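Local coordinates for 6-phosphogluconolactonase (Shewanella baltica, PDB 3NWP), which probably hydrolyses 6-phosphogluconolactone to 6-phosphogluconate, the second step of the oxidative pentose phosphate pathway, at residues E152-N155 against A156-T159; L178-S181 against A182-S186; Q30-V33 against D34-K38; N107-T111 against A112-A116. All blocks are in the same frame, centred on the assembly; numbering follows the deposited sequence. Where two conformers were deposited one is given.

Contact 1 (E152-N155 against A156-T159); sequences ELEN and ALTT
Asn155 and Ala156 sit at the middle of a short helix, 153-158, and most of the contact turns about them and Leu157. The carbonyl of Asn155 is gripped twice: Thr159 N comes to Asn155 O at 2.9 Å, while Thr158 N reaches the same oxygen from well above the carbonyl plane. The Asn155 side chain has CG anti to its own nitrogen (chi1 -167°), which lays OD1 alongside Thr159, 3.6 Å from Thr159 CB. Thr159 OG1 is hydrogen-bonded to Ala161 N and to a water that Asn155 ND2 holds weakly. Ala156 N makes a nearly straight bond to Glu152 O, and its small methyl group suits a buried site against Val164 of strand 163-166. Leu157 CD1 lies 3.8 Å from Leu153 CG, two branched side chains one turn apart. Thr158 OG1 donates to Glu154 O at 2.6 Å, from 41° above the carbonyl plane. Glu154 itself turns its carboxylate to His212. Buried Leu153, Ala156 and Leu157 thus contrast with exposed Glu154, Asn155 and Thr158; Glu154 O takes a hydroxyl and Asn155 O two backbone N-H groups, one from Thr159, the first residue to leave helical angles.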
ATOM      1  N   GLU A 152       6.488   8.321  15.765  1.00 18.69           N
ATOM      2  CA  GLU A 152       5.131   7.815  15.740  1.00 17.26           C
ATOM      3  C   GLU A 152       5.065   6.363  15.299  1.00 17.49           C
ATOM      4  O   GLU A 152       3.965   5.836  15.162  1.00 18.31           O
ATOM      5  CB  GLU A 152       4.291   8.631  14.759  1.00 18.34           C
ATOM      6  CG  GLU A 152       4.151  10.107  15.109  1.00 19.62           C
ATOM      7  CD  GLU A 152       5.266  10.998  14.603  1.00 21.22           C
ATOM      8  OE1 GLU A 152       6.184  10.579  13.852  1.00 21.06           O
ATOM      9  OE2 GLU A 152       5.254  12.202  14.980  1.00 24.62           O
ATOM     10  N   LEU A 153       6.225   5.726  15.099  1.00 18.10           N
ATOM     11  CA  LEU A 153       6.189   4.324  14.602  1.00 17.47           C
ATOM     12  C   LEU A 153       5.393   3.396  15.528  1.00 19.09           C
ATOM     13  O   LEU A 153       4.528   2.650  15.042  1.00 17.50           O
ATOM     14  CB  LEU A 153       7.594   3.785  14.399  1.00 16.83           C
ATOM     15  CG  LEU A 153       7.648   2.358  13.897  1.00 16.14           C
ATOM     16  CD1 LEU A 153       6.974   2.158  12.496  1.00 17.23           C
ATOM     17  CD2 LEU A 153       9.129   1.898  13.841  1.00 19.54           C
ATOM     18  N   GLU A 154       5.678   3.384  16.840  1.00 18.67           N
ATOM     19  CA  GLU A 154       4.911   2.508  17.725  1.00 19.24           C
ATOM     20  C   GLU A 154       3.408   2.749  17.647  1.00 19.22           C
ATOM     21  O   GLU A 154       2.616   1.784  17.654  1.00 19.16           O
ATOM     22  CB  GLU A 154       5.440   2.631  19.166  1.00 22.03           C
ATOM     23  CG  GLU A 154       4.931   1.531  20.099  1.00 22.69           C
ATOM     24  CD  GLU A 154       5.440   0.090  19.761  1.00 32.49           C
ATOM     25  OE1 GLU A 154       6.057  -0.146  18.706  1.00 38.34           O
ATOM     26  OE2 GLU A 154       5.212  -0.826  20.569  1.00 37.50           O
ATOM     27  N   ASN A 155       2.991   4.019  17.588  1.00 17.75           N
ATOM     28  CA  ASN A 155       1.612   4.338  17.387  1.00 17.74           C
ATOM     29  C   ASN A 155       1.077   3.691  16.079  1.00 17.39           C
ATOM     30  O   ASN A 155       0.018   3.074  16.088  1.00 18.01           O
ATOM     31  CB  ASN A 155       1.330   5.835  17.424  1.00 18.12           C
ATOM     32  CG  ASN A 155      -0.151   6.123  17.531  1.00 20.01           C
ATOM     33  OD1 ASN A 155      -0.857   5.419  18.265  1.00 23.38           O
ATOM     34  ND2 ASN A 155      -0.615   7.124  16.822  1.00 21.81           N
ATOM     35  N   ALA A 156       1.773   3.896  14.998  1.00 17.05           N
ATOM     36  CA  ALA A 156       1.321   3.286  13.739  1.00 15.22           C
ATOM     37  C   ALA A 156       1.175   1.779  13.873  1.00 16.48           C
ATOM     38  O   ALA A 156       0.261   1.192  13.296  1.00 16.88           O
ATOM     39  CB  ALA A 156       2.254   3.654  12.611  1.00 16.34           C
ATOM     40  N   LEU A 157       2.100   1.151  14.592  1.00 16.24           N
ATOM     41  CA  LEU A 157       2.136  -0.324  14.733  1.00 15.77           C
ATOM     42  C   LEU A 157       1.114  -0.885  15.697  1.00 18.35           C
ATOM     43  O   LEU A 157       0.843  -2.081  15.687  1.00 18.32           O
ATOM     44  CB  LEU A 157       3.553  -0.788  15.123  1.00 17.03           C
ATOM     45  CG  LEU A 157       4.642  -0.470  14.105  1.00 18.64           C
ATOM     46  CD1 LEU A 157       5.963  -0.916  14.684  1.00 23.55           C
ATOM     47  CD2 LEU A 157       4.324  -1.142  12.715  1.00 23.53           C
ATOM     48  N   THR A 158       0.577  -0.030  16.592  1.00 17.69           N
ATOM     49  CA  THR A 158      -0.285  -0.519  17.668  1.00 18.50           C
ATOM     50  C   THR A 158      -1.683   0.128  17.829  1.00 16.39           C
ATOM     51  O   THR A 158      -2.560  -0.459  18.517  1.00 20.43           O
ATOM     52  CB  THR A 158       0.470  -0.481  19.021  1.00 21.03           C
ATOM     53  OG1 THR A 158       0.794   0.878  19.331  1.00 21.32           O
ATOM     54  CG2 THR A 158       1.745  -1.340  18.971  1.00 20.00           C
ATOM     55  N   THR A 159      -1.926   1.227  17.145  1.00 18.17           N
ATOM     56  CA  THR A 159      -3.214   1.890  17.177  1.00 17.57           C
ATOM     57  C   THR A 159      -4.308   1.036  16.581  1.00 20.15           C
ATOM     58  O   THR A 159      -4.048   0.187  15.701  1.00 18.79           O
ATOM     59  CB  THR A 159      -3.174   3.234  16.497  1.00 20.71           C
ATOM     60  OG1 THR A 159      -4.387   3.950  16.789  1.00 19.19           O
ATOM     61  CG2 THR A 159      -3.051   3.114  14.943  1.00 18.52           C
TER
HETATM   62  O   HOH W   1      -3.967   6.585  16.904  1.00 33.31           O

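Contact 2 (L178-S181 against A182-S186); sequences LSKS and AILNS
Leu178 packs its CD1 against Ile183 CD1 at 3.9 Å where strand 175-178 leads into the short helix 180-184, whose N-cap is Ser179, accepting from Ala182 N. The side chains of Leu178 and Ile183 cross at about a right angle, a fit of branched aliphatic groups suited to the buried side. Ser179 follows with OG held between its backbone nitrogen and carbonyl carbon (chi1 59°), a turn that brings the hydroxyl back over the first helical turn, 3.1 Å from Ala182 N. The same OG bonds Ala161 O, tying the cap to a neighbouring loop. Replacing this serine with alanine removes the hydroxyl and would probably leave both Ala182 N and Ala161 O without their partner, weakening the start of the helix. Ser179 O takes Ile183 N in the first full helical bond. At the first residue of the helix, partly exposed Lys180 lays its aliphatic chain across Leu184, with Lys180 CG 3.7 Å from Leu184 CD1. Ser181 sends OG to Thr159 O. As the helix frays into an inverse gamma turn centred on Asn185, Ser181 O receives only a weak bond from Asn185 N, 3.2 Å long.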
ATOM      1  N   LEU A 178      -1.984   4.595   6.739  1.00 14.34           N
ATOM      2  CA  LEU A 178      -2.823   3.561   7.321  1.00 12.77           C
ATOM      3  C   LEU A 178      -2.017   2.867   8.406  1.00 15.09           C
ATOM      4  O   LEU A 178      -0.820   2.711   8.336  1.00 14.82           O
ATOM      5  CB  LEU A 178      -3.346   2.566   6.255  1.00 14.57           C
ATOM      6  CG  LEU A 178      -4.223   3.101   5.141  1.00 17.91           C
ATOM      7  CD1 LEU A 178      -4.904   1.925   4.335  1.00 17.34           C
ATOM      8  CD2 LEU A 178      -5.251   4.126   5.590  1.00 21.31           C
ATOM      9  N   SER A 179      -2.713   2.405   9.434  1.00 14.89           N
ATOM     10  CA  SER A 179      -2.120   1.712  10.548  1.00 14.43           C
ATOM     11  C   SER A 179      -1.826   0.255  10.229  1.00 13.22           C
ATOM     12  O   SER A 179      -2.363  -0.290   9.289  1.00 14.58           O
ATOM     13  CB  SER A 179      -3.050   1.738  11.757  1.00 15.18           C
ATOM     14  OG  SER A 179      -4.297   1.135  11.451  1.00 16.87           O
ATOM     15  N   LYS A 180      -0.959  -0.356  11.024  0.70 13.57           N
ATOM     16  CA  LYS A 180      -0.762  -1.798  10.909  0.70 14.09           C
ATOM     17  C   LYS A 180      -2.068  -2.551  11.071  0.70 15.70           C
ATOM     18  O   LYS A 180      -2.385  -3.485  10.289  0.70 14.91           O
ATOM     19  CB  LYS A 180       0.285  -2.283  11.899  0.70 15.11           C
ATOM     20  CG  LYS A 180       0.657  -3.753  11.761  0.70 16.97           C
ATOM     21  CD  LYS A 180       1.280  -4.289  13.055  0.70 16.72           C
ATOM     22  CE  LYS A 180       0.236  -4.642  14.091  0.70 24.45           C
ATOM     23  NZ  LYS A 180       0.894  -5.011  15.389  0.70 33.07           N
ATOM     24  N   SER A 181      -2.851  -2.208  12.080  1.00 15.98           N
ATOM     25  CA  SER A 181      -4.096  -2.926  12.292  1.00 16.72           C
ATOM     26  C   SER A 181      -4.993  -2.846  11.049  1.00 17.24           C
ATOM     27  O   SER A 181      -5.624  -3.849  10.652  1.00 18.68           O
ATOM     28  CB  SER A 181      -4.817  -2.440  13.553  1.00 18.20           C
ATOM     29  OG  SER A 181      -5.098  -1.094  13.468  1.00 19.74           O
ATOM     30  N   ALA A 182      -5.036  -1.682  10.402  1.00 15.42           N
ATOM     31  CA  ALA A 182      -5.827  -1.525   9.157  1.00 15.11           C
ATOM     32  C   ALA A 182      -5.248  -2.368   8.022  1.00 14.97           C
ATOM     33  O   ALA A 182      -5.976  -3.064   7.298  1.00 15.73           O
ATOM     34  CB  ALA A 182      -5.862  -0.037   8.717  1.00 16.35           C
ATOM     35  N   ILE A 183      -3.946  -2.287   7.823  1.00 14.95           N
ATOM     36  CA  ILE A 183      -3.264  -2.993   6.683  1.00 13.96           C
ATOM     37  C   ILE A 183      -3.390  -4.487   6.851  1.00 15.21           C
ATOM     38  O   ILE A 183      -3.596  -5.208   5.854  1.00 14.70           O
ATOM     39  CB  ILE A 183      -1.795  -2.541   6.573  1.00 13.26           C
ATOM     40  CG1 ILE A 183      -1.684  -1.116   6.061  1.00 15.94           C
ATOM     41  CG2 ILE A 183      -0.873  -3.496   5.729  1.00 15.07           C
ATOM     42  CD1 ILE A 183      -2.133  -0.854   4.585  1.00 15.13           C
ATOM     43  N   LEU A 184      -3.230  -4.999   8.070  1.00 15.93           N
ATOM     44  CA  LEU A 184      -3.318  -6.459   8.304  1.00 15.91           C
ATOM     45  C   LEU A 184      -4.730  -6.987   8.335  1.00 17.82           C
ATOM     46  O   LEU A 184      -4.893  -8.217   8.119  1.00 19.58           O
ATOM     47  CB  LEU A 184      -2.552  -6.851   9.565  1.00 16.41           C
ATOM     48  CG  LEU A 184      -1.058  -6.696   9.495  1.00 17.61           C
ATOM     49  CD1 LEU A 184      -0.463  -7.179  10.827  1.00 17.78           C
ATOM     50  CD2 LEU A 184      -0.365  -7.419   8.257  1.00 18.27           C
ATOM     51  N   ASN A 185      -5.729  -6.107   8.441  1.00 16.42           N
ATOM     52  CA  ASN A 185      -7.143  -6.529   8.328  1.00 18.12           C
ATOM     53  C   ASN A 185      -7.507  -6.519   6.842  1.00 14.52           C
ATOM     54  O   ASN A 185      -8.237  -5.679   6.351  1.00 16.41           O
ATOM     55  CB  ASN A 185      -8.096  -5.655   9.136  1.00 19.58           C
ATOM     56  CG  ASN A 185      -9.507  -6.255   9.205  1.00 22.15           C
ATOM     57  OD1 ASN A 185      -9.682  -7.483   9.124  1.00 26.76           O
ATOM     58  ND2 ASN A 185     -10.487  -5.402   9.299  1.00 24.88           N
ATOM     59  N   SER A 186      -6.889  -7.478   6.175  0.60 13.36           N
ATOM     60  CA  SER A 186      -6.953  -7.605   4.743  0.60 12.48           C
ATOM     61  C   SER A 186      -6.890  -9.074   4.426  0.60 12.15           C
ATOM     62  O   SER A 186      -6.456  -9.914   5.225  0.60 13.67           O
ATOM     63  CB  SER A 186      -5.787  -6.880   4.081  0.60 12.71           C
ATOM     64  OG  SER A 186      -4.552  -7.355   4.558  0.60 12.23           O
TER

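Contact 3 (Q30-V33 against D34-K38); sequences QEAV and DARGK
Gln30 and Asp34, one turn apart on the long helix 14-36, meet through their side chains in a hydrogen bond from Gln30 NE2 to Asp34 OD1 of 3.0 Å. The two flat groups are inclined by 45°: the carboxylate oxygen lies almost in the amide plane of Gln30, whereas the amide nitrogen comes to Asp34 OD1 from above the carboxylate plane. Gln30 reaches this place by bending at chi2 (65°), which turns its end onward along the helix, toward Asp34. Its other amide atom, OE1, accepts from Asp62 N, so both ends of the group are used and its rotation is fixed; an amide, with a donor and an acceptor side by side, suits this double task. Beneath the pair the backbone bond Asp34 N to Gln30 O, 2.8 Å, continues the helix.

A second pairing joins Ala32 and Arg36. The long arginine bends back at chi3, bringing NH2 to within 3.3 Å of Ala32 CB, and Ala32 O lies over one face of the guanidinium. A small methyl group leaves room for this return, and NH2 goes on to form a salt bridge with Asp131. Gly37 then ends the helix: its positive phi of 88° would press a side chain against the preceding carbonyl, while its N still bonds Val33 O at 2.8 Å.

Ala32 and Val33 both touch Ala39 at the start of strand 39-43, and Val33 also meets Asp62 and Asp65. The helix end is thereby laid against this strand of the sheet and the loop before strand 66-74, with Lys38 NZ salt-bridged to Asp65.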
ATOM      1  N   GLN A  30     -12.473  -8.712  -8.640  1.00 15.38           N
ATOM      2  CA  GLN A  30     -13.732  -9.197  -9.208  1.00 16.43           C
ATOM      3  C   GLN A  30     -14.353 -10.301  -8.352  1.00 16.40           C
ATOM      4  O   GLN A  30     -15.578 -10.327  -8.161  1.00 17.17           O
ATOM      5  CB  GLN A  30     -13.578  -9.621 -10.650  1.00 17.18           C
ATOM      6  CG  GLN A  30     -14.927  -9.990 -11.308  1.00 19.11           C
ATOM      7  CD  GLN A  30     -15.833  -8.800 -11.406  1.00 20.99           C
ATOM      8  OE1 GLN A  30     -15.420  -7.761 -11.942  1.00 21.30           O
ATOM      9  NE2 GLN A  30     -17.061  -8.918 -10.855  1.00 19.00           N
ATOM     10  N   GLU A  31     -13.556 -11.215  -7.809  0.50 13.95           N
ATOM     11  CA  GLU A  31     -14.130 -12.250  -6.948  0.50 14.27           C
ATOM     12  C   GLU A  31     -14.728 -11.636  -5.656  0.50 15.63           C
ATOM     13  O   GLU A  31     -15.721 -12.154  -5.087  0.50 15.15           O
ATOM     14  CB  GLU A  31     -13.047 -13.298  -6.627  0.50 14.75           C
ATOM     15  CG  GLU A  31     -12.605 -14.092  -7.824  0.50 14.94           C
ATOM     16  CD  GLU A  31     -11.283 -14.847  -7.676  0.50 27.94           C
ATOM     17  OE1 GLU A  31     -10.554 -14.675  -6.675  0.50 30.67           O
ATOM     18  OE2 GLU A  31     -10.961 -15.602  -8.623  0.50 33.57           O
ATOM     19  N   ALA A  32     -14.145 -10.542  -5.157  1.00 15.75           N
ATOM     20  CA  ALA A  32     -14.705  -9.830  -4.051  1.00 14.77           C
ATOM     21  C   ALA A  32     -16.007  -9.125  -4.393  1.00 16.39           C
ATOM     22  O   ALA A  32     -16.944  -9.211  -3.615  1.00 16.08           O
ATOM     23  CB  ALA A  32     -13.686  -8.859  -3.438  1.00 15.55           C
ATOM     24  N   VAL A  33     -16.083  -8.468  -5.542  1.00 15.80           N
ATOM     25  CA  VAL A  33     -17.342  -7.879  -6.031  1.00 16.90           C
ATOM     26  C   VAL A  33     -18.381  -8.990  -6.159  1.00 17.98           C
ATOM     27  O   VAL A  33     -19.539  -8.829  -5.695  1.00 18.59           O
ATOM     28  CB  VAL A  33     -17.184  -7.138  -7.328  1.00 17.84           C
ATOM     29  CG1 VAL A  33     -18.586  -6.692  -7.898  1.00 18.13           C
ATOM     30  CG2 VAL A  33     -16.257  -5.928  -7.163  1.00 15.89           C
ATOM     31  N   ASP A  34     -18.024 -10.124  -6.758  1.00 17.99           N
ATOM     32  CA  ASP A  34     -18.991 -11.223  -6.869  1.00 20.53           C
ATOM     33  C   ASP A  34     -19.498 -11.662  -5.504  1.00 21.79           C
ATOM     34  O   ASP A  34     -20.711 -11.879  -5.316  1.00 21.67           O
ATOM     35  CB  ASP A  34     -18.411 -12.445  -7.614  1.00 19.33           C
ATOM     36  CG  ASP A  34     -18.087 -12.165  -9.070  1.00 25.79           C
ATOM     37  OD1 ASP A  34     -18.547 -11.168  -9.649  1.00 23.44           O
ATOM     38  OD2 ASP A  34     -17.328 -12.993  -9.631  1.00 27.51           O
ATOM     39  N   ALA A  35     -18.604 -11.830  -4.531  1.00 17.31           N
ATOM     40  CA  ALA A  35     -19.006 -12.372  -3.249  1.00 17.13           C
ATOM     41  C   ALA A  35     -19.765 -11.406  -2.420  1.00 17.63           C
ATOM     42  O   ALA A  35     -20.704 -11.821  -1.738  1.00 20.33           O
ATOM     43  CB  ALA A  35     -17.732 -12.861  -2.453  1.00 19.48           C
ATOM     44  N   ARG A  36     -19.372 -10.152  -2.409  1.00 18.22           N
ATOM     45  CA  ARG A  36     -19.852  -9.151  -1.444  1.00 18.76           C
ATOM     46  C   ARG A  36     -20.532  -7.936  -2.007  1.00 18.57           C
ATOM     47  O   ARG A  36     -21.076  -7.114  -1.253  1.00 19.46           O
ATOM     48  CB  ARG A  36     -18.700  -8.738  -0.516  1.00 18.84           C
ATOM     49  CG  ARG A  36     -18.318  -9.832   0.465  1.00 20.18           C
ATOM     50  CD  ARG A  36     -17.048  -9.503   1.306  1.00 19.50           C
ATOM     51  NE  ARG A  36     -15.841  -9.568   0.486  1.00 18.35           N
ATOM     52  CZ  ARG A  36     -15.202 -10.671   0.147  1.00 18.66           C
ATOM     53  NH1 ARG A  36     -15.663 -11.880   0.523  1.00 19.74           N
ATOM     54  NH2 ARG A  36     -14.127 -10.601  -0.636  1.00 19.00           N
ATOM     55  N   GLY A  37     -20.498  -7.788  -3.325  1.00 18.12           N
ATOM     56  CA  GLY A  37     -21.062  -6.653  -3.988  1.00 19.64           C
ATOM     57  C   GLY A  37     -20.189  -5.444  -4.182  1.00 20.28           C
ATOM     58  O   GLY A  37     -20.444  -4.662  -5.067  1.00 21.14           O
ATOM     59  N   LYS A  38     -19.203  -5.240  -3.293  1.00 18.95           N
ATOM     60  CA  LYS A  38     -18.261  -4.144  -3.405  1.00 19.40           C
ATOM     61  C   LYS A  38     -16.922  -4.714  -2.910  1.00 20.64           C
ATOM     62  O   LYS A  38     -16.903  -5.610  -2.052  1.00 25.60           O
ATOM     63  CB  LYS A  38     -18.633  -2.972  -2.515  1.00 20.87           C
ATOM     64  CG  LYS A  38     -19.948  -2.215  -2.901  1.00 27.03           C
ATOM     65  CD  LYS A  38     -19.756  -1.422  -4.233  1.00 28.44           C
ATOM     66  CE  LYS A  38     -20.963  -0.621  -4.713  1.00 34.98           C
ATOM     67  NZ  LYS A  38     -21.893  -1.524  -5.319  1.00 38.15           N
TER

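Contact 4 (N107-T111 against A112-A116); sequences NMFST and AEAGA
Asn107 and Phe109 fold back against the start of helix 112-122, and the close packing of the contact lies between them and the pair Ala114 and Gly115. Asn107 ND2 donates to Gly115 O at 3.0 Å, with the acceptor in its amide plane, and its OD1 accepts from Phe109 N in an Asx turn. Both ends of the amide are therefore engaged, one with the loop and one with the helix. A chi1 of 57°, with CG between backbone nitrogen and carbonyl carbon, brings the amide to Gly115 O and Phe109 N. A leucine in its place has neither donor nor acceptor and would probably leave those two atoms without these partners, setting the loop free to shift from the helix. Gly115 suits the site because a side chain would run into Asn107 OD1 and crowd Phe109 CB, which rests 3.6 Å from Gly115 N. The Phe109 ring is packed just as closely, one face over Ala114 O, 3.5 Å from the ring plane, and Thr111 O accepts Gly115 N.

The solvent side belongs to the exposed side chains of Thr111 and Glu113. Thr111, the N-cap, takes Ala114 N on OG1 at 3.2 Å. Glu113 OE1 stays near Thr111 CB, while OE2 is bonded to Asn167 ND2.

The chemistry implies a helix start secured twice: by the threonine hydroxyl, which takes an amide hydrogen of the first turn, and by an asparagine that bridges loop and helix.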
ATOM      1  N   ASN A 107      -6.585  16.162   3.260  1.00 19.79           N
ATOM      2  CA  ASN A 107      -7.771  17.029   3.426  1.00 18.84           C
ATOM      3  C   ASN A 107      -7.295  18.436   3.775  1.00 20.97           C
ATOM      4  O   ASN A 107      -6.089  18.703   3.781  1.00 21.50           O
ATOM      5  CB  ASN A 107      -8.749  16.463   4.468  1.00 19.25           C
ATOM      6  CG  ASN A 107      -8.099  16.263   5.809  1.00 20.72           C
ATOM      7  OD1 ASN A 107      -7.392  17.167   6.329  1.00 21.20           O
ATOM      8  ND2 ASN A 107      -8.302  15.054   6.377  1.00 19.63           N
HETATM    9  N   MSE A 108      -8.262  19.345   4.021  0.75 23.36           N
HETATM   10  CA  MSE A 108      -7.907  20.754   4.167  0.75 27.27           C
HETATM   11  C   MSE A 108      -7.112  21.140   5.415  0.75 25.80           C
HETATM   12  O   MSE A 108      -6.539  22.243   5.469  0.75 24.70           O
HETATM   13  CB  MSE A 108      -9.149  21.645   4.003  0.75 29.04           C
HETATM   14  CG  MSE A 108      -9.608  21.753   2.542  0.75 41.22           C
HETATM   15 SE   MSE A 108      -8.242  22.483   1.295  0.60 53.91          SE
HETATM   16  CE  MSE A 108      -7.948  24.240   2.129  0.75 50.47           C
ATOM     17  N   PHE A 109      -7.033  20.247   6.399  1.00 24.57           N
ATOM     18  CA  PHE A 109      -6.261  20.537   7.608  1.00 22.81           C
ATOM     19  C   PHE A 109      -4.802  20.797   7.265  1.00 24.06           C
ATOM     20  O   PHE A 109      -4.277  20.238   6.292  1.00 22.58           O
ATOM     21  CB  PHE A 109      -6.437  19.457   8.673  1.00 23.54           C
ATOM     22  CG  PHE A 109      -7.755  19.500   9.386  1.00 20.77           C
ATOM     23  CD1 PHE A 109      -7.960  20.382  10.444  1.00 24.02           C
ATOM     24  CD2 PHE A 109      -8.778  18.654   9.044  1.00 21.01           C
ATOM     25  CE1 PHE A 109      -9.180  20.389  11.114  1.00 23.39           C
ATOM     26  CE2 PHE A 109      -9.974  18.629   9.724  1.00 25.48           C
ATOM     27  CZ  PHE A 109     -10.194  19.528  10.768  1.00 25.79           C
ATOM     28  N   SER A 110      -4.147  21.679   8.040  1.00 25.17           N
ATOM     29  CA  SER A 110      -2.836  22.163   7.667  1.00 26.71           C
ATOM     30  C   SER A 110      -1.697  21.184   7.986  1.00 22.45           C
ATOM     31  O   SER A 110      -0.605  21.317   7.431  1.00 24.06           O
ATOM     32  CB  SER A 110      -2.543  23.520   8.316  1.00 31.35           C
ATOM     33  OG  SER A 110      -2.432  23.369   9.711  1.00 35.34           O
ATOM     34  N   THR A 111      -1.963  20.221   8.876  1.00 21.66           N
ATOM     35  CA  THR A 111      -1.013  19.138   9.185  1.00 20.49           C
ATOM     36  C   THR A 111      -1.692  17.785   9.231  1.00 20.09           C
ATOM     37  O   THR A 111      -2.882  17.683   9.458  1.00 20.06           O
ATOM     38  CB  THR A 111      -0.341  19.330  10.554  1.00 23.05           C
ATOM     39  OG1 THR A 111      -1.334  19.270  11.587  1.00 22.93           O
ATOM     40  CG2 THR A 111       0.406  20.705  10.592  1.00 26.28           C
ATOM     41  N   ALA A 112      -0.896  16.726   9.055  1.00 19.56           N
ATOM     42  CA  ALA A 112      -1.422  15.375   9.119  1.00 18.92           C
ATOM     43  C   ALA A 112      -2.026  15.088  10.486  1.00 16.86           C
ATOM     44  O   ALA A 112      -3.013  14.392  10.591  1.00 17.72           O
ATOM     45  CB  ALA A 112      -0.293  14.360   8.762  1.00 18.25           C
ATOM     46  N   GLU A 113      -1.416  15.616  11.553  1.00 18.79           N
ATOM     47  CA  GLU A 113      -1.956  15.387  12.890  1.00 19.04           C
ATOM     48  C   GLU A 113      -3.360  15.930  12.955  1.00 18.52           C
ATOM     49  O   GLU A 113      -4.253  15.257  13.502  1.00 19.28           O
ATOM     50  CB  GLU A 113      -1.101  16.092  13.949  1.00 19.58           C
ATOM     51  CG  GLU A 113       0.216  15.431  14.283  1.00 18.43           C
ATOM     52  CD  GLU A 113       1.344  15.700  13.285  1.00 20.51           C
ATOM     53  OE1 GLU A 113       1.178  16.451  12.291  1.00 23.14           O
ATOM     54  OE2 GLU A 113       2.433  15.144  13.568  1.00 23.48           O
ATOM     55  N   ALA A 114      -3.559  17.149  12.474  1.00 20.17           N
ATOM     56  CA  ALA A 114      -4.892  17.749  12.545  1.00 21.84           C
ATOM     57  C   ALA A 114      -5.883  17.097  11.613  1.00 21.53           C
ATOM     58  O   ALA A 114      -7.069  17.065  11.913  1.00 22.17           O
ATOM     59  CB  ALA A 114      -4.830  19.252  12.266  1.00 21.96           C
ATOM     60  N   GLY A 115      -5.410  16.558  10.478  1.00 19.99           N
ATOM     61  CA  GLY A 115      -6.300  15.929   9.498  1.00 20.39           C
ATOM     62  C   GLY A 115      -6.577  14.432   9.655  1.00 17.20           C
ATOM     63  O   GLY A 115      -7.471  13.873   9.005  1.00 19.91           O
ATOM     64  N   ALA A 116      -5.862  13.784  10.565  1.00 17.43           N
ATOM     65  CA  ALA A 116      -5.921  12.321  10.655  1.00 18.28           C
ATOM     66  C   ALA A 116      -7.292  11.791  11.000  1.00 20.07           C
ATOM     67  O   ALA A 116      -7.729  10.772  10.470  1.00 20.54           O
ATOM     68  CB  ALA A 116      -4.873  11.797  11.616  1.00 18.37           C
TER

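Along the chain the contacts come in the order 3, 4, 1, 2, all within the part that belongs to the glucosamine-6-phosphate isomerase/6-phosphogluconolactonase family. Contact 3 closes helix 14-36 before strand 39-43; contact 4 opens helix 112-122; contact 1 spans helix 153-158 and contact 2 helix 180-184. Only contacts 1 and 2 touch: their centres are 11 Å apart, and Ala156 O lies 3.0 Å from Lys180 N, probably a hydrogen bond. Contact 4 comes within about 4 Å of contact 1 at the nearest atoms without touching it, whereas contact 3 stands about 33 Å from contact 4, centre to centre. Contacts 1 and 2 thus form one joined patch, while contacts 3 and 4 mark ends of other helices packed about the mixed sheet.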